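Local coordinates for putative transcriptional regulator protein, LacI family (Rhizobium etli, PDB 3MIZ), which probably represses transcription by binding operator DNA, as LacI-family regulators do, with a periplasmic-binding-protein-like part that presumably senses a small effector, at residues 189-194 / 199-204; 214-217 / 222-225; 151-156 / 167-172; 125-130 / 160-165; 207-212 / 240-245. All coordinates share one frame; numbering follows the deposited sequence.

All five contacts lie in one lobe of the chain, the periplasmic binding protein-like domain, around a mixed sheet that includes strands 134-138, 167-174, 200-203 and 228-230. Contacts 4 and 3 alternate along the chain; contacts 1, 5 and 2 follow, with 2 falling between the two halves of 5. Contacts 1 and 3 both reach the sheet, with centres 12 Å apart. Contacts 2 and 5 share helix 206-217, their centres 10 Å apart, and both touch the second subunit. Contacts 4 and 5 lie 23 Å apart between centres. The contacts thus span the lobe, from the 160-165 loop (contact 4) to contacts 2 and 5 at the second subunit.

Contact 1 (189-194 / 199-204); sequences TEMLKQ and TAIMSG
Ile201, on strand 200-203, meets Met191 and Leu192 near the end of helix 184-192, and its side chain can be followed outward atom by atom. CB points toward the helix and divides into two branches. CG2 turns to helix 206-217, where it lies 4.2 Å from Ile212 CG2. The longer branch starts with CG1 beside the backbone N (chi1 -69°) and runs on extended, which carries it toward the helix. CG1 passes 4.0 Å from Met191 SE, the selenium of a selenomethionine. CD1 at the tip fits between the two helix residues: it is 3.8 Å from Met191 SE and 3.6 Å from Leu192 CD2, with Leu192 CG only slightly farther away at 3.9 Å. All three residues are buried and the contact is wholly apolar.

The approaches differ. Met191 runs alongside Ile201 in the opposite sense, extended as far as SE and then bent at chi3 (-73°), a bend that takes CE past Ile201 to Ser168 and Ser170 on strand 167-174. Leu192 meets the isoleucine at a slant, offering CD2 to it while CD1 packs on Ala216 of helix 206-217. Met191 also touches Ile137, so one helix residue spans three strands of the sheet. Ala200 and Met202, the strand neighbours of Ile201, instead touch helix 115-127. An inner strand with alternate side chains given to helices on its two faces is characteristic of a three-layer alpha/beta sandwich, the build of periplasmic binding protein-like lobes.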
# COMPACT_ATOMS: atom_id res chain seq x y z
N THR A 189 -21.89 4.63 11.12
CA THR A 189 -23.07 3.94 11.63
C THR A 189 -24.01 4.95 12.29
O THR A 189 -25.22 4.94 12.04
CB THR A 189 -22.67 2.85 12.62
OG1 THR A 189 -21.98 1.81 11.92
CG2 THR A 189 -23.90 2.25 13.31
N GLU A 190 -23.46 5.81 13.13
CA GLU A 190 -24.25 6.83 13.81
C GLU A 190 -24.93 7.73 12.79
O GLU A 190 -26.11 8.05 12.91
CB GLU A 190 -23.35 7.67 14.72
CG GLU A 190 -24.07 8.72 15.56
CD GLU A 190 -25.17 8.12 16.44
OE1 GLU A 190 -24.91 7.09 17.10
OE2 GLU A 190 -26.28 8.70 16.48
N MSE A 191 -24.16 8.12 11.77
CA MSE A 191 -24.65 9.00 10.71
C MSE A 191 -25.80 8.39 9.92
O MSE A 191 -26.77 9.07 9.56
CB MSE A 191 -23.49 9.32 9.75
CG MSE A 191 -23.82 10.29 8.65
SE MSE A 191 -22.27 10.60 7.51
CE MSE A 191 -21.23 11.68 8.75
N LEU A 192 -25.71 7.09 9.65
CA LEU A 192 -26.73 6.39 8.87
C LEU A 192 -27.96 6.01 9.70
O LEU A 192 -29.00 5.64 9.14
CB LEU A 192 -26.12 5.15 8.23
CG LEU A 192 -25.14 5.43 7.09
CD1 LEU A 192 -24.31 4.18 6.77
CD2 LEU A 192 -25.92 5.89 5.87
N LYS A 193 -27.84 6.09 11.02
CA LYS A 193 -28.96 5.76 11.88
C LYS A 193 -29.77 6.99 12.23
O LYS A 193 -30.81 6.90 12.88
CB LYS A 193 -28.47 5.07 13.16
CG LYS A 193 -28.04 3.62 12.94
CD LYS A 193 -27.86 2.87 14.24
CE LYS A 193 -26.73 3.45 15.08
NZ LYS A 193 -26.49 2.64 16.31
N GLN A 194 -29.29 8.15 11.79
CA GLN A 194 -29.98 9.41 12.03
C GLN A 194 -31.37 9.33 11.43
O GLN A 194 -31.60 8.61 10.46
CB GLN A 194 -29.23 10.57 11.38
CG GLN A 194 -27.86 10.87 11.95
CD GLN A 194 -27.18 12.02 11.23
OE1 GLN A 194 -26.95 11.96 10.02
NE2 GLN A 194 -26.87 13.08 11.96
N THR A 199 -28.53 10.82 1.91
CA THR A 199 -28.70 9.95 0.75
C THR A 199 -27.37 9.65 0.08
O THR A 199 -27.26 8.72 -0.71
CB THR A 199 -29.66 10.58 -0.30
OG1 THR A 199 -29.09 11.78 -0.82
CG2 THR A 199 -31.01 10.91 0.34
N ALA A 200 -26.36 10.45 0.40
CA ALA A 200 -25.02 10.27 -0.14
C ALA A 200 -24.01 10.58 0.95
O ALA A 200 -24.24 11.44 1.80
CB ALA A 200 -24.80 11.21 -1.35
N ILE A 201 -22.90 9.84 0.95
CA ILE A 201 -21.85 10.06 1.93
C ILE A 201 -20.53 10.13 1.20
O ILE A 201 -20.20 9.25 0.39
CB ILE A 201 -21.77 8.94 3.00
CG1 ILE A 201 -23.00 8.99 3.91
CG2 ILE A 201 -20.51 9.14 3.89
CD1 ILE A 201 -23.04 7.89 4.96
N MSE A 202 -19.78 11.19 1.46
CA MSE A 202 -18.49 11.37 0.83
C MSE A 202 -17.47 10.95 1.86
O MSE A 202 -17.48 11.44 2.99
CB MSE A 202 -18.27 12.83 0.45
CG MSE A 202 -19.14 13.30 -0.69
SE MSE A 202 -18.64 15.07 -1.25
CE MSE A 202 -17.02 14.67 -2.20
N SER A 203 -16.61 10.01 1.47
CA SER A 203 -15.58 9.51 2.35
C SER A 203 -14.31 10.34 2.21
O SER A 203 -13.90 10.69 1.09
CB SER A 203 -15.28 8.04 2.01
OG SER A 203 -14.29 7.51 2.87
N GLY A 204 -13.69 10.66 3.35
CA GLY A 204 -12.46 11.44 3.34
C GLY A 204 -11.54 10.92 2.26
O GLY A 204 -10.95 11.71 1.51

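Contact 2 (214-217 / 222-225); sequences IAAM and RIPQ
The backbones carrying Ala216, Met217 and Ile223 come nearest at Met217 and Arg222, whose CA atoms are 6.3 Å apart, with a four-residue loop joining the two segments. Segment 214-217 is the last turn of helix 206-217, and the second segment leads into the short helix 223-226. This reversal belongs to a beta-alpha-beta crossover of the alpha/beta lobe: helix 206-217 follows strand 200-203, and the chain then returns to the parallel neighbouring strand 228-230.

The apolar contact rests on one methyl. Ile223 CD1 is 4.3 Å from Ala216 CB and 4.3 Å from Met217 CG, so it is shared evenly between two consecutive helix residues. A bend at chi2 (-59°) brings CD1 round to the helix, although the CB of Ile223 does not aim directly at it. Both separations are those of relaxed van der Waals contact, and the 104 Å² buried confirms a small interface. Ile223 also packs on Pro244, which ties it to the 240-245 loop. In the second subunit, Ala218 packs on Met217 and Leu242 packs on Ile214, which places this helix end at the dimer interface.

Within the second segment Arg222 and Gln225 share a side-chain bond. Arg222, extended along its whole length, brings its guanidinium to the amide of Gln225, three residues on, which lies somewhat tilted from the guanidinium plane. Its NH1 donates to Gln225 OE1 at 2.7 Å with an N-H...O angle of 148°, in the carbonyl plane and on a lone pair, the C=O...N angle being 113°.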
# COMPACT_ATOMS: atom_id res chain seq x y z
N ILE A 214 -19.24 -1.20 4.81
CA ILE A 214 -19.62 -2.21 5.79
C ILE A 214 -20.67 -1.66 6.76
O ILE A 214 -21.62 -2.36 7.12
CB ILE A 214 -18.39 -2.73 6.56
CG1 ILE A 214 -17.42 -3.39 5.56
CG2 ILE A 214 -18.81 -3.74 7.63
CD1 ILE A 214 -16.20 -3.99 6.18
N ALA A 215 -20.50 -0.40 7.17
CA ALA A 215 -21.46 0.22 8.07
C ALA A 215 -22.85 0.24 7.42
O ALA A 215 -23.84 -0.11 8.05
CB ALA A 215 -21.01 1.64 8.39
N ALA A 216 -22.91 0.64 6.16
CA ALA A 216 -24.19 0.70 5.45
C ALA A 216 -24.84 -0.67 5.26
O ALA A 216 -26.02 -0.86 5.55
CB ALA A 216 -24.01 1.39 4.10
N MSE A 217 -24.06 -1.64 4.76
CA MSE A 217 -24.58 -2.98 4.53
C MSE A 217 -24.99 -3.67 5.83
O MSE A 217 -25.94 -4.46 5.85
CB MSE A 217 -23.54 -3.83 3.80
CG MSE A 217 -23.21 -3.31 2.42
SE MSE A 217 -21.84 -4.35 1.53
CE MSE A 217 -22.99 -5.74 0.79
N ARG A 222 -28.56 -0.85 0.76
CA ARG A 222 -27.92 -1.24 -0.49
C ARG A 222 -27.17 -0.01 -0.96
O ARG A 222 -27.71 1.11 -0.90
CB ARG A 222 -28.98 -1.65 -1.53
CG ARG A 222 -29.93 -2.72 -1.02
CD ARG A 222 -31.03 -3.03 -2.04
NE ARG A 222 -31.96 -4.04 -1.52
CZ ARG A 222 -32.95 -4.58 -2.23
NH1 ARG A 222 -33.16 -4.20 -3.48
NH2 ARG A 222 -33.74 -5.49 -1.67
N ILE A 223 -25.95 -0.19 -1.44
CA ILE A 223 -25.17 0.98 -1.83
C ILE A 223 -25.85 1.95 -2.79
O ILE A 223 -26.64 2.78 -2.35
CB ILE A 223 -23.78 0.57 -2.35
CG1 ILE A 223 -23.08 -0.33 -1.32
CG2 ILE A 223 -22.93 1.82 -2.60
CD1 ILE A 223 -22.90 0.31 0.06
N PRO A 224 -25.61 1.85 -4.11
CA PRO A 224 -26.32 2.86 -4.89
C PRO A 224 -27.81 3.05 -4.55
O PRO A 224 -28.25 4.17 -4.31
CB PRO A 224 -26.10 2.40 -6.33
CG PRO A 224 -26.01 0.92 -6.19
CD PRO A 224 -25.15 0.75 -4.97
N GLN A 225 -28.57 1.96 -4.50
CA GLN A 225 -30.00 2.02 -4.22
C GLN A 225 -30.44 2.79 -2.98
O GLN A 225 -31.32 3.65 -3.06
CB GLN A 225 -30.59 0.60 -4.15
CG GLN A 225 -32.11 0.56 -4.01
CD GLN A 225 -32.65 -0.84 -3.75
OE1 GLN A 225 -32.35 -1.78 -4.48
NE2 GLN A 225 -33.45 -0.98 -2.69

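Contact 3 (151-156 / 167-172)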
# COMPACT_ATOMS: atom_id res chain seq x y z
N ASP A 151 -12.83 21.93 2.86
CA ASP A 151 -13.10 23.33 2.52
C ASP A 151 -13.94 23.36 1.24
O ASP A 151 -14.87 24.15 1.10
CB ASP A 151 -11.81 24.11 2.26
CG ASP A 151 -11.02 24.40 3.52
OD1 ASP A 151 -11.59 24.39 4.64
OD2 ASP A 151 -9.81 24.68 3.38
N ALA A 152 -13.58 22.49 0.29
CA ALA A 152 -14.27 22.42 -0.99
C ALA A 152 -15.70 21.95 -0.82
O ALA A 152 -16.62 22.51 -1.41
CB ALA A 152 -13.54 21.49 -1.94
N PHE A 153 -15.89 20.92 -0.01
CA PHE A 153 -17.22 20.38 0.24
C PHE A 153 -18.11 21.47 0.83
O PHE A 153 -19.25 21.66 0.39
CB PHE A 153 -17.12 19.20 1.21
CG PHE A 153 -18.45 18.62 1.59
CD1 PHE A 153 -19.28 18.04 0.64
CD2 PHE A 153 -18.88 18.65 2.92
CE1 PHE A 153 -20.51 17.49 1.00
CE2 PHE A 153 -20.11 18.10 3.29
CZ PHE A 153 -20.92 17.52 2.33
N ARG A 154 -17.59 22.18 1.82
CA ARG A 154 -18.36 23.24 2.47
C ARG A 154 -18.80 24.35 1.52
O ARG A 154 -19.97 24.70 1.50
CB ARG A 154 -17.55 23.86 3.62
CG ARG A 154 -17.45 22.99 4.86
CD ARG A 154 -16.58 23.69 5.91
NE ARG A 154 -16.33 22.87 7.09
CZ ARG A 154 -17.24 22.57 8.01
NH1 ARG A 154 -18.48 23.04 7.89
NH2 ARG A 154 -16.92 21.82 9.05
N ARG A 155 -17.88 24.92 0.75
CA ARG A 155 -18.26 26.00 -0.16
C ARG A 155 -19.06 25.55 -1.38
O ARG A 155 -19.98 26.25 -1.81
CB ARG A 155 -17.05 26.79 -0.65
CG ARG A 155 -17.46 27.95 -1.57
CD ARG A 155 -16.27 28.68 -2.16
NE ARG A 155 -16.65 29.65 -3.19
CZ ARG A 155 -17.38 30.74 -2.98
NH1 ARG A 155 -17.82 31.05 -1.77
NH2 ARG A 155 -17.65 31.56 -3.99
N THR A 156 -18.72 24.39 -1.95
CA THR A 156 -19.44 23.92 -3.12
C THR A 156 -20.90 23.70 -2.78
O THR A 156 -21.79 24.05 -3.56
CB THR A 156 -18.84 22.63 -3.67
OG1 THR A 156 -18.84 21.62 -2.66
CG2 THR A 156 -17.42 22.88 -4.15
N LEU A 167 -26.21 19.07 5.76
CA LEU A 167 -25.01 18.25 5.81
C LEU A 167 -24.82 17.49 7.12
O LEU A 167 -25.31 17.89 8.17
CB LEU A 167 -23.76 19.10 5.55
CG LEU A 167 -23.58 19.94 4.27
CD1 LEU A 167 -24.30 19.30 3.09
CD2 LEU A 167 -24.08 21.33 4.51
N SER A 168 -24.09 16.38 7.03
CA SER A 168 -23.75 15.56 8.18
C SER A 168 -22.23 15.41 8.10
O SER A 168 -21.73 14.57 7.35
CB SER A 168 -24.40 14.18 8.10
OG SER A 168 -25.77 14.21 8.47
N ILE A 169 -21.51 16.23 8.85
CA ILE A 169 -20.06 16.19 8.84
C ILE A 169 -19.54 15.61 10.15
O ILE A 169 -19.96 16.02 11.23
CB ILE A 169 -19.47 17.60 8.62
CG1 ILE A 169 -20.05 18.19 7.34
CG2 ILE A 169 -17.94 17.52 8.51
CD1 ILE A 169 -19.63 19.63 7.04
N SER A 170 -18.64 14.64 10.05
CA SER A 170 -18.09 14.01 11.24
C SER A 170 -16.63 13.63 11.05
O SER A 170 -16.20 13.36 9.93
CB SER A 170 -18.88 12.74 11.58
OG SER A 170 -20.28 12.99 11.65
N LEU A 171 -15.88 13.60 12.14
CA LEU A 171 -14.49 13.18 12.08
C LEU A 171 -14.53 11.66 12.04
O LEU A 171 -15.44 11.05 12.61
CB LEU A 171 -13.71 13.61 13.32
CG LEU A 171 -13.34 15.08 13.47
CD1 LEU A 171 -12.74 15.32 14.85
CD2 LEU A 171 -12.37 15.47 12.37
N GLY A 172 -13.57 11.05 11.36
CA GLY A 172 -13.53 9.60 11.30
C GLY A 172 -12.28 9.08 11.98
O GLY A 172 -12.16 7.90 12.28
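Phe153 and Arg154 reach Leu167 and Ile169 from a helix that runs nearly antiparallel to the strand: the axes of 151-156 and 167-171 make 164° and approach to 11.3 Å. Across that gap Phe153 directs its ring at the sheet, CG standing opposite the backbone N (chi1 177°). Its far end does the touching. CZ lies 3.9 Å from Leu167 CD1, obliquely to the ring, whereas CE2 presents an edge to Ile169 CG1 at 4.1 Å, near the ring plane. The ring also meets that of Tyr136, with planes at about 25°. Cutting the ring back to an alanine would probably leave Leu167 CD1 and Ile169 CG1 without their helix partner and open a gap beside Tyr136.

Ile169 is shared. Its CG1 serves Phe153, while CD1 lies over one face of the Arg154 guanidinium, 3.5 Å above the plane and toward its rim, with NH1 its closest atom at 3.7 Å. A salt bridge from Arg154 NH1 to Glu164 OE2 probably helps hold the group in this orientation, so its charge is paired while an apolar methyl lies against one face. Strand 134-138, helix 144-160 and strand 167-174 follow one another as a beta-alpha-beta unit of the parallel part of the sheet, and this contact seats the unit's helix against its second strand.

Contact 4 (125-130 / 160-165); sequences YLLERG and FGLTEN
Leu127, near the end of helix 115-127, packs on Phe160 and Leu162, where helix 144-160 gives way to a loop; the two helices belong to the alpha/beta fold of the periplasmic binding protein-like lobe.

One interaction is a CH-pi contact. Leu127 CB stands over the face of the Phe160 ring, 4.1 Å from its centroid and only 8° off the normal.

The others are apolar. Leu127 CD1 lies 3.5 Å from Phe160 CB and 3.6 Å from Phe160 CG, and thus holds the root of the ring. Its other methyl, CD2, turns to Leu162 CD1 at 3.6 Å, so the leucine fork straddles the bend at Gly161, at whose backbone angles (phi 136°) a CB would press on the carbonyl O of Phe160, so glycine is called for. With an alanine here, CB would still meet the ring, but Phe160 CB and Leu162 CD1 would probably lose their packing partners and the bend would be less firmly seated.

Hydrogen bonds finish the helix end. A type I beta turn runs from Leu127 to Gly130, and Leu127 O accepts a bond from the side chain of Arg132, through its guanidinium NH1. Within the same segment, Arg129 N donates to Leu126 O at 2.8 Å.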
# COMPACT_ATOMS: atom_id res chain seq x y z
N TYR A 125 -20.79 16.57 -8.50
CA TYR A 125 -21.25 15.33 -9.11
C TYR A 125 -22.51 14.85 -8.38
O TYR A 125 -23.52 14.52 -9.00
CB TYR A 125 -20.15 14.27 -9.04
CG TYR A 125 -20.57 12.89 -9.51
CD1 TYR A 125 -21.17 11.99 -8.63
CD2 TYR A 125 -20.38 12.50 -10.83
CE1 TYR A 125 -21.57 10.73 -9.06
CE2 TYR A 125 -20.78 11.23 -11.27
CZ TYR A 125 -21.37 10.35 -10.38
OH TYR A 125 -21.76 9.11 -10.81
N LEU A 126 -22.44 14.81 -7.05
CA LEU A 126 -23.57 14.39 -6.25
C LEU A 126 -24.74 15.37 -6.36
O LEU A 126 -25.88 14.95 -6.52
CB LEU A 126 -23.14 14.24 -4.79
CG LEU A 126 -22.18 13.06 -4.56
CD1 LEU A 126 -21.65 13.08 -3.13
CD2 LEU A 126 -22.92 11.74 -4.85
N LEU A 127 -24.45 16.66 -6.29
CA LEU A 127 -25.49 17.70 -6.39
C LEU A 127 -26.25 17.63 -7.70
O LEU A 127 -27.47 17.86 -7.74
CB LEU A 127 -24.87 19.09 -6.23
CG LEU A 127 -24.17 19.36 -4.90
CD1 LEU A 127 -23.49 20.73 -4.92
CD2 LEU A 127 -25.20 19.28 -3.77
N GLU A 128 -25.55 17.34 -8.79
CA GLU A 128 -26.19 17.24 -10.09
C GLU A 128 -26.95 15.92 -10.20
O GLU A 128 -27.70 15.70 -11.15
CB GLU A 128 -25.15 17.34 -11.21
CG GLU A 128 -24.28 18.59 -11.11
CD GLU A 128 -23.33 18.74 -12.28
OE1 GLU A 128 -22.65 17.75 -12.64
OE2 GLU A 128 -23.24 19.86 -12.83
N ARG A 129 -26.76 15.05 -9.21
CA ARG A 129 -27.43 13.75 -9.19
C ARG A 129 -28.56 13.69 -8.15
O ARG A 129 -28.85 12.62 -7.61
CB ARG A 129 -26.43 12.62 -8.93
CG ARG A 129 -25.29 12.50 -9.95
CD ARG A 129 -25.80 12.29 -11.35
NE ARG A 129 -24.73 11.92 -12.29
CZ ARG A 129 -23.68 12.67 -12.59
NH1 ARG A 129 -23.53 13.87 -12.03
NH2 ARG A 129 -22.80 12.25 -13.48
N GLY A 130 -29.16 14.84 -7.86
CA GLY A 130 -30.28 14.90 -6.93
C GLY A 130 -30.06 14.87 -5.43
O GLY A 130 -31.02 15.06 -4.68
N PHE A 160 -24.10 26.03 -4.10
CA PHE A 160 -25.23 25.38 -4.76
C PHE A 160 -26.53 25.79 -4.08
O PHE A 160 -27.56 25.93 -4.74
CB PHE A 160 -25.09 23.86 -4.70
CG PHE A 160 -26.21 23.12 -5.38
CD1 PHE A 160 -26.25 23.02 -6.76
CD2 PHE A 160 -27.24 22.56 -4.64
CE1 PHE A 160 -27.30 22.36 -7.40
CE2 PHE A 160 -28.29 21.89 -5.27
CZ PHE A 160 -28.32 21.79 -6.65
N GLY A 161 -26.49 25.96 -2.77
CA GLY A 161 -27.70 26.35 -2.07
C GLY A 161 -27.97 25.61 -0.78
O GLY A 161 -28.72 26.09 0.06
N LEU A 162 -27.37 24.43 -0.62
CA LEU A 162 -27.58 23.66 0.60
C LEU A 162 -27.04 24.41 1.80
O LEU A 162 -26.12 25.22 1.68
CB LEU A 162 -26.89 22.29 0.50
CG LEU A 162 -27.32 21.36 -0.64
CD1 LEU A 162 -26.60 20.03 -0.50
CD2 LEU A 162 -28.83 21.16 -0.61
N THR A 163 -27.61 24.13 2.97
CA THR A 163 -27.17 24.78 4.19
C THR A 163 -26.48 23.77 5.08
O THR A 163 -26.68 22.56 4.93
CB THR A 163 -28.36 25.37 4.98
OG1 THR A 163 -29.12 24.31 5.56
CG2 THR A 163 -29.25 26.19 4.06
N GLU A 164 -25.68 24.26 6.02
CA GLU A 164 -24.96 23.39 6.93
C GLU A 164 -25.93 22.38 7.55
O GLU A 164 -25.54 21.29 7.95
CB GLU A 164 -24.30 24.22 8.04
CG GLU A 164 -23.14 23.53 8.73
CD GLU A 164 -22.00 23.22 7.78
OE1 GLU A 164 -22.15 22.32 6.92
OE2 GLU A 164 -20.95 23.89 7.87
N ASN A 165 -27.21 22.76 7.59
CA ASN A 165 -28.25 21.91 8.17
C ASN A 165 -28.59 20.69 7.30
O ASN A 165 -29.19 19.73 7.79
CB ASN A 165 -29.51 22.75 8.41
CG ASN A 165 -30.50 22.06 9.32
OD1 ASN A 165 -31.15 21.09 8.94
ND2 ASN A 165 -30.60 22.55 10.55

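Contact 5 (207-212 / 240-245)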
# COMPACT_ATOMS: atom_id res chain seq x y z
N GLU A 207 -9.68 4.56 1.36
CA GLU A 207 -9.42 3.62 2.43
C GLU A 207 -10.59 3.61 3.42
O GLU A 207 -11.09 2.54 3.78
CB GLU A 207 -8.12 4.00 3.15
CG GLU A 207 -7.58 2.89 4.01
CD GLU A 207 -6.23 3.22 4.61
OE1 GLU A 207 -5.35 3.71 3.86
OE2 GLU A 207 -6.04 2.99 5.82
N MSE A 208 -11.01 4.80 3.84
CA MSE A 208 -12.12 4.96 4.79
C MSE A 208 -13.44 4.40 4.27
O MSE A 208 -14.32 3.99 5.05
CB MSE A 208 -12.30 6.45 5.12
CG MSE A 208 -11.11 7.14 5.79
SE MSE A 208 -11.39 9.08 5.89
CE MSE A 208 -12.79 9.06 7.20
N ALA A 209 -13.61 4.41 2.95
CA ALA A 209 -14.84 3.92 2.32
C ALA A 209 -15.11 2.46 2.66
O ALA A 209 -16.26 2.04 2.70
CB ALA A 209 -14.79 4.10 0.80
N ILE A 210 -14.05 1.68 2.89
CA ILE A 210 -14.25 0.28 3.23
C ILE A 210 -15.16 0.18 4.46
O ILE A 210 -16.10 -0.60 4.47
CB ILE A 210 -12.92 -0.43 3.57
CG1 ILE A 210 -12.01 -0.47 2.34
CG2 ILE A 210 -13.20 -1.86 4.03
CD1 ILE A 210 -10.58 -0.92 2.66
N GLN A 211 -14.87 0.98 5.48
CA GLN A 211 -15.67 0.95 6.71
C GLN A 211 -17.08 1.49 6.54
O GLN A 211 -18.01 1.03 7.21
CB GLN A 211 -14.96 1.74 7.82
CG GLN A 211 -13.63 1.11 8.22
CD GLN A 211 -13.00 1.80 9.41
OE1 GLN A 211 -13.59 1.84 10.50
NE2 GLN A 211 -11.81 2.33 9.22
N ILE A 212 -17.25 2.46 5.64
CA ILE A 212 -18.56 3.05 5.36
C ILE A 212 -19.43 2.05 4.58
O ILE A 212 -20.64 1.98 4.77
CB ILE A 212 -18.41 4.37 4.57
CG1 ILE A 212 -17.53 5.35 5.38
CG2 ILE A 212 -19.78 5.01 4.33
CD1 ILE A 212 -17.17 6.62 4.65
N MSE A 240 -11.25 -0.95 -6.56
CA MSE A 240 -11.65 -2.10 -7.36
C MSE A 240 -11.94 -3.36 -6.55
O MSE A 240 -12.23 -4.42 -7.11
CB MSE A 240 -10.58 -2.39 -8.41
CG MSE A 240 -10.44 -1.29 -9.44
SE MSE A 240 -9.13 -1.73 -10.76
CE MSE A 240 -10.28 -2.66 -12.01
N ALA A 241 -11.86 -3.24 -5.23
CA ALA A 241 -12.15 -4.35 -4.33
C ALA A 241 -13.60 -4.20 -3.89
O ALA A 241 -14.36 -5.16 -3.85
CB ALA A 241 -11.22 -4.32 -3.11
N LEU A 242 -13.98 -2.97 -3.57
CA LEU A 242 -15.34 -2.69 -3.14
C LEU A 242 -16.30 -2.93 -4.30
O LEU A 242 -15.97 -2.67 -5.46
CB LEU A 242 -15.47 -1.24 -2.66
CG LEU A 242 -14.53 -0.81 -1.53
CD1 LEU A 242 -14.70 0.68 -1.26
CD2 LEU A 242 -14.81 -1.62 -0.27
N LYS A 243 -17.48 -3.44 -3.97
CA LYS A 243 -18.51 -3.68 -4.96
C LYS A 243 -19.77 -3.10 -4.33
O LYS A 243 -20.13 -3.45 -3.21
CB LYS A 243 -18.71 -5.19 -5.19
CG LYS A 243 -17.44 -5.95 -5.58
CD LYS A 243 -16.93 -5.54 -6.95
CE LYS A 243 -15.67 -6.33 -7.31
NZ LYS A 243 -15.15 -6.00 -8.67
N PRO A 244 -20.45 -2.19 -5.04
CA PRO A 244 -20.13 -1.69 -6.38
C PRO A 244 -18.81 -0.93 -6.44
O PRO A 244 -18.32 -0.40 -5.43
CB PRO A 244 -21.31 -0.78 -6.70
CG PRO A 244 -21.65 -0.21 -5.36
CD PRO A 244 -21.58 -1.43 -4.46
N GLU A 245 -18.23 -0.88 -7.64
CA GLU A 245 -16.97 -0.17 -7.87
C GLU A 245 -17.14 1.27 -7.38
O GLU A 245 -18.11 1.93 -7.72
CB GLU A 245 -16.63 -0.18 -9.36
CG GLU A 245 -16.25 -1.54 -9.91
CD GLU A 245 -14.92 -2.04 -9.38
OE1 GLU A 245 -14.80 -2.23 -8.15
OE2 GLU A 245 -13.98 -2.23 -10.19
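Ala209 and Ile210, in successive positions of helix 206-217, receive the forked end of Leu242 from the loop 240-245. Just before them, Glu207 turns away from that loop, and Met208, a selenomethionine, packs on Ile137 and Ser203 of the sheet.

Ala209 is the first to engage. Its CB points toward the loop and meets Leu242 CD1 at 4.0 Å. Ile210 takes the other prong: Leu242 CD2 lies 4.0 Å from Ile210 CG1 and equally 4.0 Å from Ile210 CA, so this methyl rests against the helix backbone as much as against the side chain. The backbones are nearest here too, the CA atoms of Ile210 and Leu242 being 7.1 Å apart. The two side chains cross at about a right angle. With CG beside the backbone N (chi1 -57°), Leu242 lays its two methyls on the two neighbouring residues. All three residues are buried, and the contact between them is wholly apolar, with 112 Å² covered in all.

This helix packs on the sheet of the alpha/beta lobe, and the loop caught here, with a cis peptide before Pro244, leads from helix 236-239 to strand 248-250. The dimer interface runs alongside: Ile210 also packs on Leu242 of the second subunit.

Farther on, Gln211 turns away from the loop of its own chain, and Ile212 lies between Ile137 of the sheet and Val184 and Ala188 of helix 184-192.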